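Local structure of calcium uptake protein 3, mitochondrial (Homo sapiens, 6AGI) at residues B[122-127]-B[211-216]; B[87-92]-B[129-134]; B[30-35]-B[206-211]. The protein senses calcium through its EF-hands and, disulfide-linked to MICU1, regulates the mitochondrial calcium uniporter channel in the central nervous system and skeletal muscle. All coordinates share one frame; numbering follows the deposited sequence.

Interaction 1: B[122-127]-B[211-216]; sequences VDKKEF and TLLVHF. With CA (calcium ion), chain F.
Lys124 and Leu213, whose CA atoms lie 7.3 Å apart, mark the closest backbone approach between the first turn of helix 124-138 and the short helix 211-217. The atoms that meet across this gap are all carbon, including the aliphatic part of Lys124. Phe127 points its CB toward the other helix, and with CG anti to the backbone N (chi1 -171°) the ring is carried up against Leu213 and Phe216, which approach from the same side. Leu213 CD1 meets it obliquely, 3.9 Å from CD1 of Phe127. Phe216 comes in edge first: its ring is turned 67° from that of Phe127, the centroids are 5.6 Å apart, and CD2 of Phe216 sits over one face of Phe127, displaced toward the rim, in an offset edge-to-face stack. Segment 122-127 is the end of the EF-hand 1 loop and the start of its exiting helix, and the residue just before Phe127 closes the calcium site. Glu126 binds the calcium ion with both carboxylate oxygens, OE1 at 2.5 Å and OE2 at 2.8 Å, while its OE1 also accepts the backbone N-H of Asp123 through the anti lone pair, a second grip that helps fix the carboxylate's rotation. Asp115, Asp117, Asn119 and Met121 supply the other ligands. The Phe127 ring also lies nearly parallel to that of Phe114 and meets Phe95 edge-to-face. An alanine at Phe127 would remove the ring on which Leu213 CD1 and the edge of Phe216 rest, and would probably leave a gap between the exiting helix and helix 211-217. Farther out, the extended chain of Lys124 crosses Leu213 at about a right angle, laying CE 4.1 Å from Leu213 CG, and its NZ makes a long, weak ion pair with Asp209.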
ATOM      1  N   VAL B 122      -8.592  23.488  -8.279  1.00 39.49           N
ATOM      2  CA  VAL B 122      -7.147  23.625  -8.169  1.00 30.63           C
ATOM      3  C   VAL B 122      -6.747  24.776  -9.084  1.00 25.98           C
ATOM      4  O   VAL B 122      -6.965  24.722 -10.299  1.00 20.96           O
ATOM      5  CB  VAL B 122      -6.403  22.324  -8.512  1.00 32.65           C
ATOM      6  CG1 VAL B 122      -4.918  22.559  -8.608  1.00 28.69           C
ATOM      7  CG2 VAL B 122      -6.634  21.311  -7.427  1.00 16.78           C
ATOM      8  N   ASP B 123      -6.261  25.859  -8.475  1.00 53.34           N
ATOM      9  CA  ASP B 123      -5.676  27.006  -9.162  1.00 57.98           C
ATOM     10  C   ASP B 123      -4.433  26.587  -9.932  1.00 52.51           C
ATOM     11  O   ASP B 123      -3.802  25.570  -9.640  1.00 50.29           O
ATOM     12  CB  ASP B 123      -5.238  28.069  -8.157  1.00 67.46           C
ATOM     13  CG  ASP B 123      -6.286  28.360  -7.112  1.00 88.57           C
ATOM     14  OD1 ASP B 123      -7.409  27.816  -7.213  1.00 92.51           O
ATOM     15  OD2 ASP B 123      -5.953  29.088  -6.153  1.00 96.79           O
ATOM     16  N   LYS B 124      -4.051  27.419 -10.897  1.00 46.82           N
ATOM     17  CA  LYS B 124      -2.697  27.335 -11.434  1.00 43.03           C
ATOM     18  C   LYS B 124      -1.656  27.497 -10.328  1.00 44.05           C
ATOM     19  O   LYS B 124      -0.575  26.907 -10.399  1.00 46.01           O
ATOM     20  CB  LYS B 124      -2.492  28.397 -12.519  1.00 35.94           C
ATOM     21  CG  LYS B 124      -1.162  28.312 -13.277  1.00 42.82           C
ATOM     22  CD  LYS B 124      -1.171  29.364 -14.378  1.00 48.73           C
ATOM     23  CE  LYS B 124       0.188  29.643 -15.000  1.00 49.94           C
ATOM     24  NZ  LYS B 124      -0.026  30.586 -16.148  1.00 58.04           N
ATOM     25  N   LYS B 125      -1.964  28.291  -9.297  1.00 52.25           N
ATOM     26  CA  LYS B 125      -0.966  28.635  -8.292  1.00 45.50           C
ATOM     27  C   LYS B 125      -0.807  27.506  -7.283  1.00 54.02           C
ATOM     28  O   LYS B 125       0.330  27.124  -6.937  1.00 63.67           O
ATOM     29  CB  LYS B 125      -1.391  29.944  -7.605  1.00 54.49           C
ATOM     30  CG  LYS B 125      -0.536  30.417  -6.440  1.00 67.60           C
ATOM     31  CD  LYS B 125      -1.398  30.719  -5.209  1.00 80.82           C
ATOM     32  CE  LYS B 125      -1.536  29.528  -4.276  1.00 85.80           C
ATOM     33  NZ  LYS B 125      -2.715  29.650  -3.357  1.00 84.05           N
ATOM     34  N   GLU B 126      -1.935  26.873  -6.921  1.00 50.24           N
ATOM     35  CA  GLU B 126      -1.896  25.591  -6.222  1.00 46.73           C
ATOM     36  C   GLU B 126      -1.076  24.559  -6.985  1.00 38.65           C
ATOM     37  O   GLU B 126      -0.177  23.921  -6.426  1.00 31.23           O
ATOM     38  CB  GLU B 126      -3.309  25.057  -5.998  1.00 31.36           C
ATOM     39  CG  GLU B 126      -3.938  25.540  -4.729  1.00 40.07           C
ATOM     40  CD  GLU B 126      -5.395  25.158  -4.628  1.00 49.98           C
ATOM     41  OE1 GLU B 126      -6.088  25.157  -5.659  1.00 51.78           O
ATOM     42  OE2 GLU B 126      -5.841  24.825  -3.512  1.00 56.25           O
ATOM     43  N   PHE B 127      -1.381  24.388  -8.267  1.00 27.32           N
ATOM     44  CA  PHE B 127      -0.658  23.413  -9.063  1.00 36.59           C
ATOM     45  C   PHE B 127       0.827  23.731  -9.115  1.00 36.55           C
ATOM     46  O   PHE B 127       1.637  22.816  -9.231  1.00 41.70           O
ATOM     47  CB  PHE B 127      -1.255  23.316 -10.471  1.00 23.85           C
ATOM     48  CG  PHE B 127      -0.696  22.186 -11.276  1.00 28.14           C
ATOM     49  CD1 PHE B 127       0.429  22.352 -12.071  1.00 26.63           C
ATOM     50  CD2 PHE B 127      -1.264  20.926 -11.186  1.00 40.41           C
ATOM     51  CE1 PHE B 127       0.938  21.296 -12.803  1.00 20.13           C
ATOM     52  CE2 PHE B 127      -0.743  19.855 -11.894  1.00 37.66           C
ATOM     53  CZ  PHE B 127       0.357  20.045 -12.708  1.00 39.66           C
ATOM     54  N   THR B 211       2.793  22.615 -21.548  1.00 33.15           N
ATOM     55  CA  THR B 211       1.583  22.034 -22.123  1.00 25.07           C
ATOM     56  C   THR B 211       0.556  21.701 -21.051  1.00 28.63           C
ATOM     57  O   THR B 211      -0.622  22.025 -21.204  1.00 30.10           O
ATOM     58  CB  THR B 211       1.930  20.816 -22.982  1.00 31.89           C
ATOM     59  OG1 THR B 211       2.394  21.269 -24.262  1.00 54.14           O
ATOM     60  CG2 THR B 211       0.732  19.843 -23.122  1.00 18.59           C
ATOM     61  N   LEU B 212       0.972  21.069 -19.949  1.00 29.16           N
ATOM     62  CA  LEU B 212      -0.017  20.747 -18.923  1.00 17.90           C
ATOM     63  C   LEU B 212      -0.541  22.011 -18.254  1.00 18.91           C
ATOM     64  O   LEU B 212      -1.717  22.076 -17.877  1.00 18.85           O
ATOM     65  CB  LEU B 212       0.564  19.779 -17.894  1.00 17.27           C
ATOM     66  CG  LEU B 212       0.605  18.366 -18.470  1.00 34.03           C
ATOM     67  CD1 LEU B 212       1.107  17.386 -17.427  1.00 28.52           C
ATOM     68  CD2 LEU B 212      -0.780  17.940 -19.039  1.00 30.40           C
ATOM     69  N   LEU B 213       0.299  23.036 -18.144  1.00 20.04           N
ATOM     70  CA  LEU B 213      -0.123  24.280 -17.517  1.00 22.73           C
ATOM     71  C   LEU B 213      -1.208  24.990 -18.347  1.00 29.09           C
ATOM     72  O   LEU B 213      -2.233  25.434 -17.805  1.00 33.71           O
ATOM     73  CB  LEU B 213       1.114  25.146 -17.338  1.00 22.67           C
ATOM     74  CG  LEU B 213       1.411  25.844 -16.031  1.00 30.41           C
ATOM     75  CD1 LEU B 213       1.334  24.869 -14.891  1.00 22.88           C
ATOM     76  CD2 LEU B 213       2.815  26.446 -16.147  1.00 31.43           C
ATOM     77  N   VAL B 214      -1.015  25.077 -19.670  1.00 24.26           N
ATOM     78  CA  VAL B 214      -2.005  25.694 -20.556  1.00 37.95           C
ATOM     79  C   VAL B 214      -3.227  24.789 -20.737  1.00 43.10           C
ATOM     80  O   VAL B 214      -4.377  25.257 -20.774  1.00 40.08           O
ATOM     81  CB  VAL B 214      -1.344  26.045 -21.902  1.00 31.94           C
ATOM     82  CG1 VAL B 214      -2.351  26.622 -22.855  1.00 31.89           C
ATOM     83  CG2 VAL B 214      -0.261  27.078 -21.663  1.00 27.24           C
ATOM     84  N   HIS B 215      -3.000  23.487 -20.856  1.00 25.43           N
ATOM     85  CA  HIS B 215      -4.108  22.560 -20.995  1.00 26.52           C
ATOM     86  C   HIS B 215      -5.042  22.649 -19.791  1.00 29.89           C
ATOM     87  O   HIS B 215      -6.267  22.608 -19.949  1.00 20.66           O
ATOM     88  CB  HIS B 215      -3.556  21.145 -21.163  1.00 17.94           C
ATOM     89  CG  HIS B 215      -4.612  20.087 -21.221  1.00 16.97           C
ATOM     90  ND1 HIS B 215      -5.320  19.807 -22.366  1.00 23.76           N
ATOM     91  CD2 HIS B 215      -5.076  19.234 -20.281  1.00 30.05           C
ATOM     92  CE1 HIS B 215      -6.174  18.828 -22.130  1.00 16.12           C
ATOM     93  NE2 HIS B 215      -6.051  18.465 -20.869  1.00 15.71           N
ATOM     94  N   PHE B 216      -4.475  22.792 -18.578  1.00 40.62           N
ATOM     95  CA  PHE B 216      -5.242  22.793 -17.326  1.00 20.54           C
ATOM     96  C   PHE B 216      -5.884  24.141 -17.048  1.00 30.74           C
ATOM     97  O   PHE B 216      -7.078  24.209 -16.736  1.00 47.40           O
ATOM     98  CB  PHE B 216      -4.344  22.412 -16.148  1.00 19.38           C
ATOM     99  CG  PHE B 216      -4.074  20.939 -16.045  1.00 18.13           C
ATOM    100  CD1 PHE B 216      -4.967  20.012 -16.574  1.00 25.88           C
ATOM    101  CD2 PHE B 216      -2.930  20.476 -15.433  1.00 18.04           C
ATOM    102  CE1 PHE B 216      -4.721  18.641 -16.469  1.00 27.17           C
ATOM    103  CE2 PHE B 216      -2.672  19.117 -15.336  1.00 20.87           C
ATOM    104  CZ  PHE B 216      -3.574  18.196 -15.848  1.00 27.67           C
TER
HETATM  105 CA    CA F 601      -8.262  25.671  -4.593  1.00 64.95          CA

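Interaction 2: B[87-92]-B[129-134]; sequences VISYTE and VLQEIF
Thr91 and Gln131 bury more surface here than any other residues of the two segments, and their CA atoms, 6.0 Å apart, are also the closest pair. The two sides of Thr91 do different work. Its OG1 gives a weak hydrogen bond to Gln131 OE1 at 3.4 Å, whereas its methyl CG2 lies against the helix opposite, 3.9 Å from Gln131 CA, and reaches Phe134 CD2 at 4.0 Å. Gln131 leaves its helix with CG anti to the backbone N (chi1 175°) and then bends at chi2, which brings the amide back alongside Thr91 and carries NE2 toward Ser89 OG, 3.8 Å away and only in van der Waals contact. The glutamine is poorly ordered, so the place of its amide is less sure. The contact joins the start of helix 90-101, where Ser89 holds the N-cap position, to the exiting helix of EF-hand 1, and Tyr158 of helix 147-158 packs on both Thr91 and Gln131. Helix 124-138 is kinked here, the N atoms of Leu130 and Gln131 lacking bonds to the preceding turn. One turn beyond the kink, Phe134 directs its CB toward helix 90-101, and its ring receives the Thr91 methyl obliquely. Leu130 O stands above one face of that ring, 3.5 Å from the plane and shifted toward the rim. The same turn faces the second subunit, another copy of the protein: Met315 of that subunit packs on Leu130 and Phe134, and its Arg321 hydrogen-bonds to Phe134 O.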
ATOM      1  N   VAL B  87       5.498  20.849 -24.532  1.00 24.02           N
ATOM      2  CA  VAL B  87       6.667  20.819 -23.639  1.00 31.81           C
ATOM      3  C   VAL B  87       6.272  20.334 -22.252  1.00 19.97           C
ATOM      4  O   VAL B  87       5.245  20.740 -21.696  1.00 19.50           O
ATOM      5  CB  VAL B  87       7.403  22.176 -23.506  1.00 31.00           C
ATOM      6  CG1 VAL B  87       8.129  22.508 -24.783  1.00 33.29           C
ATOM      7  CG2 VAL B  87       6.465  23.309 -23.087  1.00 20.49           C
ATOM      8  N   ILE B  88       7.122  19.481 -21.688  1.00 18.71           N
ATOM      9  CA  ILE B  88       6.967  18.925 -20.348  1.00 22.05           C
ATOM     10  C   ILE B  88       8.255  19.152 -19.569  1.00 31.24           C
ATOM     11  O   ILE B  88       9.350  18.868 -20.076  1.00 20.61           O
ATOM     12  CB  ILE B  88       6.625  17.427 -20.398  1.00 13.99           C
ATOM     13  CG1 ILE B  88       5.359  17.222 -21.242  1.00 13.68           C
ATOM     14  CG2 ILE B  88       6.569  16.863 -18.991  1.00 15.14           C
ATOM     15  CD1 ILE B  88       5.009  15.783 -21.480  1.00 31.43           C
ATOM     16  N   SER B  89       8.128  19.748 -18.378  1.00 33.90           N
ATOM     17  CA  SER B  89       9.280  19.997 -17.522  1.00 17.95           C
ATOM     18  C   SER B  89       9.581  18.754 -16.708  1.00 29.24           C
ATOM     19  O   SER B  89       8.824  17.777 -16.721  1.00 21.76           O
ATOM     20  CB  SER B  89       9.041  21.174 -16.579  1.00 19.60           C
ATOM     21  OG  SER B  89       7.838  21.023 -15.825  1.00 31.32           O
ATOM     22  N   TYR B  90      10.684  18.821 -15.956  1.00 22.34           N
ATOM     23  CA  TYR B  90      11.109  17.700 -15.121  1.00 14.22           C
ATOM     24  C   TYR B  90      10.083  17.372 -14.024  1.00 21.62           C
ATOM     25  O   TYR B  90       9.740  16.193 -13.795  1.00  9.80           O
ATOM     26  CB  TYR B  90      12.475  18.008 -14.525  1.00 11.51           C
ATOM     27  CG  TYR B  90      12.885  16.976 -13.507  1.00 19.54           C
ATOM     28  CD1 TYR B  90      12.962  15.629 -13.858  1.00 10.06           C
ATOM     29  CD2 TYR B  90      13.220  17.344 -12.200  1.00 10.15           C
ATOM     30  CE1 TYR B  90      13.320  14.676 -12.944  1.00 10.72           C
ATOM     31  CE2 TYR B  90      13.591  16.386 -11.270  1.00 14.22           C
ATOM     32  CZ  TYR B  90      13.637  15.051 -11.651  1.00 18.81           C
ATOM     33  OH  TYR B  90      14.014  14.088 -10.743  1.00 26.92           O
ATOM     34  N   THR B  91       9.654  18.398 -13.275  1.00 22.72           N
ATOM     35  CA  THR B  91       8.610  18.201 -12.274  1.00 15.78           C
ATOM     36  C   THR B  91       7.361  17.600 -12.893  1.00 27.36           C
ATOM     37  O   THR B  91       6.724  16.709 -12.319  1.00  8.04           O
ATOM     38  CB  THR B  91       8.283  19.516 -11.575  1.00 13.78           C
ATOM     39  OG1 THR B  91       9.505  20.197 -11.241  1.00 26.48           O
ATOM     40  CG2 THR B  91       7.461  19.226 -10.318  1.00 14.71           C
ATOM     41  N   GLU B  92       6.971  18.130 -14.041  1.00 19.07           N
ATOM     42  CA  GLU B  92       5.766  17.696 -14.722  1.00 10.23           C
ATOM     43  C   GLU B  92       5.900  16.229 -15.135  1.00  9.01           C
ATOM     44  O   GLU B  92       4.955  15.435 -15.013  1.00  8.47           O
ATOM     45  CB  GLU B  92       5.605  18.661 -15.895  1.00 10.97           C
ATOM     46  CG  GLU B  92       4.298  18.979 -16.468  1.00 34.86           C
ATOM     47  CD  GLU B  92       4.336  20.396 -17.044  1.00 46.82           C
ATOM     48  OE1 GLU B  92       4.304  21.377 -16.262  1.00 29.91           O
ATOM     49  OE2 GLU B  92       4.514  20.523 -18.279  1.00 66.93           O
ATOM     50  N   VAL B 129       2.756  25.211  -6.738  1.00 34.86           N
ATOM     51  CA  VAL B 129       3.528  25.135  -5.496  1.00 49.48           C
ATOM     52  C   VAL B 129       4.463  23.936  -5.463  1.00 65.66           C
ATOM     53  O   VAL B 129       5.503  23.976  -4.807  1.00 68.54           O
ATOM     54  CB  VAL B 129       2.618  25.100  -4.257  1.00 49.98           C
ATOM     55  CG1 VAL B 129       1.627  26.235  -4.309  1.00 54.34           C
ATOM     56  CG2 VAL B 129       1.947  23.712  -4.112  1.00 38.77           C
ATOM     57  N   LEU B 130       4.145  22.860  -6.143  1.00 61.33           N
ATOM     58  CA  LEU B 130       5.058  21.756  -5.924  1.00 56.90           C
ATOM     59  C   LEU B 130       6.330  21.892  -6.751  1.00 51.28           C
ATOM     60  O   LEU B 130       7.411  21.511  -6.284  1.00 41.59           O
ATOM     61  CB  LEU B 130       4.341  20.440  -6.164  1.00 65.55           C
ATOM     62  CG  LEU B 130       3.183  19.935  -5.309  1.00 74.03           C
ATOM     63  CD1 LEU B 130       2.456  18.621  -5.777  1.00 78.11           C
ATOM     64  CD2 LEU B 130       3.863  19.774  -4.038  1.00 71.54           C
ATOM     65  N   GLN B 131       6.241  22.453  -7.956  1.00 71.65           N
ATOM     66  CA  GLN B 131       7.476  22.787  -8.643  1.00 81.74           C
ATOM     67  C   GLN B 131       8.268  23.779  -7.813  1.00 77.13           C
ATOM     68  O   GLN B 131       9.502  23.699  -7.777  1.00 65.85           O
ATOM     69  CB  GLN B 131       7.214  23.312 -10.067  1.00 86.93           C
ATOM     70  CG  GLN B 131       8.500  23.783 -10.785  1.00 93.21           C
ATOM     71  CD  GLN B 131       8.579  23.430 -12.280  1.00 92.96           C
ATOM     72  OE1 GLN B 131       9.668  23.168 -12.807  1.00 90.47           O
ATOM     73  NE2 GLN B 131       7.432  23.427 -12.963  1.00 94.89           N
ATOM     74  N   GLU B 132       7.580  24.661  -7.065  1.00 75.08           N
ATOM     75  CA  GLU B 132       8.335  25.537  -6.168  1.00 80.91           C
ATOM     76  C   GLU B 132       9.040  24.724  -5.078  1.00 87.48           C
ATOM     77  O   GLU B 132      10.183  25.025  -4.714  1.00 95.54           O
ATOM     78  CB  GLU B 132       7.426  26.588  -5.503  1.00 83.85           C
ATOM     79  CG  GLU B 132       7.049  26.229  -4.041  1.00 93.27           C
ATOM     80  CD  GLU B 132       6.178  27.230  -3.299  1.00 99.95           C
ATOM     81  OE1 GLU B 132       5.537  26.802  -2.312  1.00102.46           O
ATOM     82  OE2 GLU B 132       6.106  28.415  -3.695  1.00101.36           O
ATOM     83  N   ILE B 133       8.375  23.691  -4.547  1.00 81.34           N
ATOM     84  CA  ILE B 133       8.924  22.961  -3.406  1.00 77.46           C
ATOM     85  C   ILE B 133      10.147  22.141  -3.807  1.00 88.58           C
ATOM     86  O   ILE B 133      11.169  22.133  -3.106  1.00 88.45           O
ATOM     87  CB  ILE B 133       7.837  22.082  -2.762  1.00 63.54           C
ATOM     88  CG1 ILE B 133       6.677  22.942  -2.244  1.00 65.29           C
ATOM     89  CG2 ILE B 133       8.419  21.255  -1.634  1.00 60.44           C
ATOM     90  CD1 ILE B 133       7.071  24.021  -1.254  1.00 64.94           C
ATOM     91  N   PHE B 134      10.071  21.453  -4.949  1.00 87.92           N
ATOM     92  CA  PHE B 134      11.167  20.575  -5.348  1.00 72.87           C
ATOM     93  C   PHE B 134      12.366  21.377  -5.830  1.00 67.53           C
ATOM     94  O   PHE B 134      13.516  20.968  -5.615  1.00 73.93           O
ATOM     95  CB  PHE B 134      10.677  19.590  -6.409  1.00 71.38           C
ATOM     96  CG  PHE B 134       9.545  18.705  -5.931  1.00 81.16           C
ATOM     97  CD1 PHE B 134       9.121  18.742  -4.601  1.00 88.15           C
ATOM     98  CD2 PHE B 134       8.889  17.851  -6.811  1.00 80.01           C
ATOM     99  CE1 PHE B 134       8.075  17.943  -4.151  1.00 86.99           C
ATOM    100  CE2 PHE B 134       7.843  17.043  -6.368  1.00 80.78           C
ATOM    101  CZ  PHE B 134       7.438  17.091  -5.030  1.00 84.82           C
TER

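Interaction 3: B[30-35]-B[206-211]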
ATOM      1  N   GLN B  30      16.558  25.882 -19.517  1.00 29.37           N
ATOM      2  CA  GLN B  30      15.717  24.821 -18.989  1.00 33.30           C
ATOM      3  C   GLN B  30      15.474  23.769 -20.059  1.00 25.07           C
ATOM      4  O   GLN B  30      15.205  24.099 -21.219  1.00 33.08           O
ATOM      5  CB  GLN B  30      14.394  25.361 -18.470  1.00 24.45           C
ATOM      6  CG  GLN B  30      13.564  24.238 -17.905  1.00 21.83           C
ATOM      7  CD  GLN B  30      12.382  24.747 -17.156  1.00 33.76           C
ATOM      8  OE1 GLN B  30      12.139  25.954 -17.140  1.00 37.41           O
ATOM      9  NE2 GLN B  30      11.610  23.840 -16.554  1.00 18.93           N
ATOM     10  N   LEU B  31      15.559  22.502 -19.667  1.00 23.33           N
ATOM     11  CA  LEU B  31      15.342  21.400 -20.595  1.00 23.05           C
ATOM     12  C   LEU B  31      13.913  20.859 -20.506  1.00 27.33           C
ATOM     13  O   LEU B  31      13.273  20.893 -19.450  1.00 19.61           O
ATOM     14  CB  LEU B  31      16.321  20.273 -20.321  1.00 22.68           C
ATOM     15  CG  LEU B  31      17.778  20.645 -20.484  1.00 32.35           C
ATOM     16  CD1 LEU B  31      18.575  19.379 -20.304  1.00 26.78           C
ATOM     17  CD2 LEU B  31      18.065  21.315 -21.832  1.00 27.34           C
ATOM     18  N   PHE B  32      13.422  20.331 -21.628  1.00 25.18           N
ATOM     19  CA  PHE B  32      12.041  19.878 -21.692  1.00 28.48           C
ATOM     20  C   PHE B  32      11.910  18.581 -22.464  1.00 28.51           C
ATOM     21  O   PHE B  32      12.692  18.253 -23.356  1.00 27.78           O
ATOM     22  CB  PHE B  32      11.098  20.907 -22.334  1.00 21.42           C
ATOM     23  CG  PHE B  32      10.978  22.161 -21.561  1.00 21.67           C
ATOM     24  CD1 PHE B  32      10.131  22.230 -20.479  1.00 20.08           C
ATOM     25  CD2 PHE B  32      11.726  23.264 -21.901  1.00 23.70           C
ATOM     26  CE1 PHE B  32      10.020  23.392 -19.748  1.00 20.53           C
ATOM     27  CE2 PHE B  32      11.631  24.440 -21.176  1.00 26.96           C
ATOM     28  CZ  PHE B  32      10.771  24.506 -20.097  1.00 27.16           C
ATOM     29  N   MET B  33      10.828  17.903 -22.149  1.00 21.59           N
ATOM     30  CA  MET B  33      10.383  16.706 -22.822  1.00 21.39           C
ATOM     31  C   MET B  33       9.212  17.126 -23.708  1.00 24.11           C
ATOM     32  O   MET B  33       8.433  18.007 -23.324  1.00 26.85           O
ATOM     33  CB  MET B  33       9.968  15.731 -21.708  1.00 26.92           C
ATOM     34  CG  MET B  33      10.062  14.253 -21.893  1.00 21.82           C
ATOM     35  SD  MET B  33       9.883  13.499 -20.257  1.00 14.03           S
ATOM     36  CE  MET B  33      11.271  12.420 -20.248  1.00 14.35           C
ATOM     37  N   THR B  34       9.097  16.565 -24.907  1.00 20.54           N
ATOM     38  CA  THR B  34       7.833  16.717 -25.619  1.00 22.81           C
ATOM     39  C   THR B  34       6.889  15.595 -25.226  1.00 32.74           C
ATOM     40  O   THR B  34       7.294  14.622 -24.579  1.00 31.42           O
ATOM     41  CB  THR B  34       8.055  16.722 -27.119  1.00 23.73           C
ATOM     42  OG1 THR B  34       8.734  15.525 -27.503  1.00 23.99           O
ATOM     43  CG2 THR B  34       8.839  17.940 -27.525  1.00 25.23           C
ATOM     44  N   PRO B  35       5.602  15.700 -25.577  1.00 32.58           N
ATOM     45  CA  PRO B  35       4.700  14.572 -25.283  1.00 19.83           C
ATOM     46  C   PRO B  35       5.169  13.273 -25.917  1.00 27.59           C
ATOM     47  O   PRO B  35       5.089  12.214 -25.274  1.00 19.23           O
ATOM     48  CB  PRO B  35       3.358  15.051 -25.830  1.00 20.86           C
ATOM     49  CG  PRO B  35       3.461  16.556 -25.721  1.00 27.79           C
ATOM     50  CD  PRO B  35       4.872  16.891 -26.053  1.00 23.87           C
ATOM     51  N   LEU B 206       5.489  34.495 -14.532  1.00 78.29           N
ATOM     52  CA  LEU B 206       6.032  33.976 -13.284  1.00 86.37           C
ATOM     53  C   LEU B 206       7.052  32.890 -13.592  1.00 93.48           C
ATOM     54  O   LEU B 206       8.168  32.875 -13.054  1.00 99.47           O
ATOM     55  CB  LEU B 206       4.913  33.421 -12.392  1.00 79.70           C
ATOM     56  N   VAL B 207       6.645  31.986 -14.484  1.00 97.80           N
ATOM     57  CA  VAL B 207       7.395  30.777 -14.803  1.00 86.40           C
ATOM     58  C   VAL B 207       7.023  30.381 -16.225  1.00 75.22           C
ATOM     59  O   VAL B 207       5.975  30.775 -16.747  1.00 84.81           O
ATOM     60  CB  VAL B 207       7.101  29.659 -13.766  1.00 87.53           C
ATOM     61  CG1 VAL B 207       7.285  28.264 -14.342  1.00 86.26           C
ATOM     62  CG2 VAL B 207       7.983  29.841 -12.524  1.00 91.19           C
ATOM     63  N   THR B 208       7.922  29.651 -16.882  1.00 54.50           N
ATOM     64  CA  THR B 208       7.683  29.236 -18.259  1.00 47.26           C
ATOM     65  C   THR B 208       6.429  28.368 -18.387  1.00 53.56           C
ATOM     66  O   THR B 208       6.301  27.329 -17.733  1.00 52.25           O
ATOM     67  CB  THR B 208       8.896  28.475 -18.788  1.00 38.75           C
ATOM     68  OG1 THR B 208       9.933  29.399 -19.122  1.00 52.06           O
ATOM     69  CG2 THR B 208       8.533  27.673 -20.017  1.00 37.83           C
ATOM     70  N   ASP B 209       5.522  28.774 -19.272  1.00 48.94           N
ATOM     71  CA  ASP B 209       4.302  28.008 -19.489  1.00 38.23           C
ATOM     72  C   ASP B 209       4.642  26.671 -20.133  1.00 36.24           C
ATOM     73  O   ASP B 209       5.658  26.524 -20.810  1.00 39.68           O
ATOM     74  CB  ASP B 209       3.336  28.779 -20.397  1.00 40.75           C
ATOM     75  CG  ASP B 209       2.388  29.672 -19.626  1.00 53.26           C
ATOM     76  OD1 ASP B 209       2.587  29.834 -18.403  1.00 62.35           O
ATOM     77  OD2 ASP B 209       1.469  30.239 -20.257  1.00 61.24           O
ATOM     78  N   THR B 210       3.800  25.677 -19.885  1.00 24.11           N
ATOM     79  CA  THR B 210       4.037  24.331 -20.371  1.00 23.22           C
ATOM     80  C   THR B 210       2.727  23.806 -20.936  1.00 30.13           C
ATOM     81  O   THR B 210       1.682  24.466 -20.850  1.00 34.42           O
ATOM     82  CB  THR B 210       4.565  23.385 -19.279  1.00 37.06           C
ATOM     83  OG1 THR B 210       3.661  23.362 -18.166  1.00 44.82           O
ATOM     84  CG2 THR B 210       5.971  23.776 -18.809  1.00 35.21           C
ATOM     85  N   THR B 211       2.793  22.615 -21.548  1.00 33.15           N
ATOM     86  CA  THR B 211       1.583  22.034 -22.123  1.00 25.07           C
ATOM     87  C   THR B 211       0.556  21.701 -21.051  1.00 28.63           C
ATOM     88  O   THR B 211      -0.622  22.025 -21.204  1.00 30.10           O
ATOM     89  CB  THR B 211       1.930  20.816 -22.982  1.00 31.89           C
ATOM     90  OG1 THR B 211       2.394  21.269 -24.262  1.00 54.14           O
ATOM     91  CG2 THR B 211       0.732  19.843 -23.122  1.00 18.59           C
TER
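Two threonine methyls meet the aromatic ring of Phe32 obliquely, Thr208 CG2 at 3.9 Å from CZ and Thr210 CG2 at 4.2 Å from CE1. Phe32 belongs to strand 30-32, an outermost strand of the three-stranded mixed sheet that precedes EF-hand 1, and the threonines lie in the loop leading into helix 211-217. Strand and loop run in the same sense, with Gln30 opposite Thr208 and Phe32 opposite Thr210, but CA separations of 9.2 Å and 9.3 Å keep the backbones too far apart to pair as a sheet. Side chains span the interval instead. The CB atoms of Phe32, Thr208 and Thr210 all point across it, and the ring of Phe32, with CG anti to its carbonyl carbon (chi1 -64°), extends from the strand to the loop. Its methyl neighbours differ in orientation: Thr208 crosses the phenylalanine obliquely, Thr210 at about a right angle. Thr210 is the N-cap of helix 211-217, and its first torsion explains how it serves both sides. At chi1 56° OG1 sits between the backbone N and the carbonyl carbon, where it makes a weak capping hydrogen bond with Leu213 N and a stronger one with Glu92 OE1, while CG2 beside the backbone N is left to face Phe32. The nearby helix start and this hydroxyl would be expected to favour a charged Glu92. On the strand side, Thr34 caps the helix that begins at Pro35, and Ser89 packs on both Gln30 and Phe32. At the other end of the contact the extended side chain of Gln30 brings its amide to the loop, with OE1 4.4 Å from Thr208 CB.

How the interactions relate
Interactions 1 and 2 share helix 124-138, the exiting helix of EF-hand 1, and their centres lie 11 Å apart; interaction 1 holds the calcium ligand Glu126, and the side chain of Gln131 in interaction 2 is about 11 Å from that of Glu126. Interaction 3 is away from the site but shares Thr211 with interaction 1. Polar links join the three: Thr211 N lies 3.1 Å from Val87 O and Ile88 N 2.6 Å from Met33 O, both probable hydrogen bonds. Segment 87-92 thus bridges strand 30-32 and helix 211-217, and helix 211-217 in turn packs on the start of the calcium-binding motif's exiting helix.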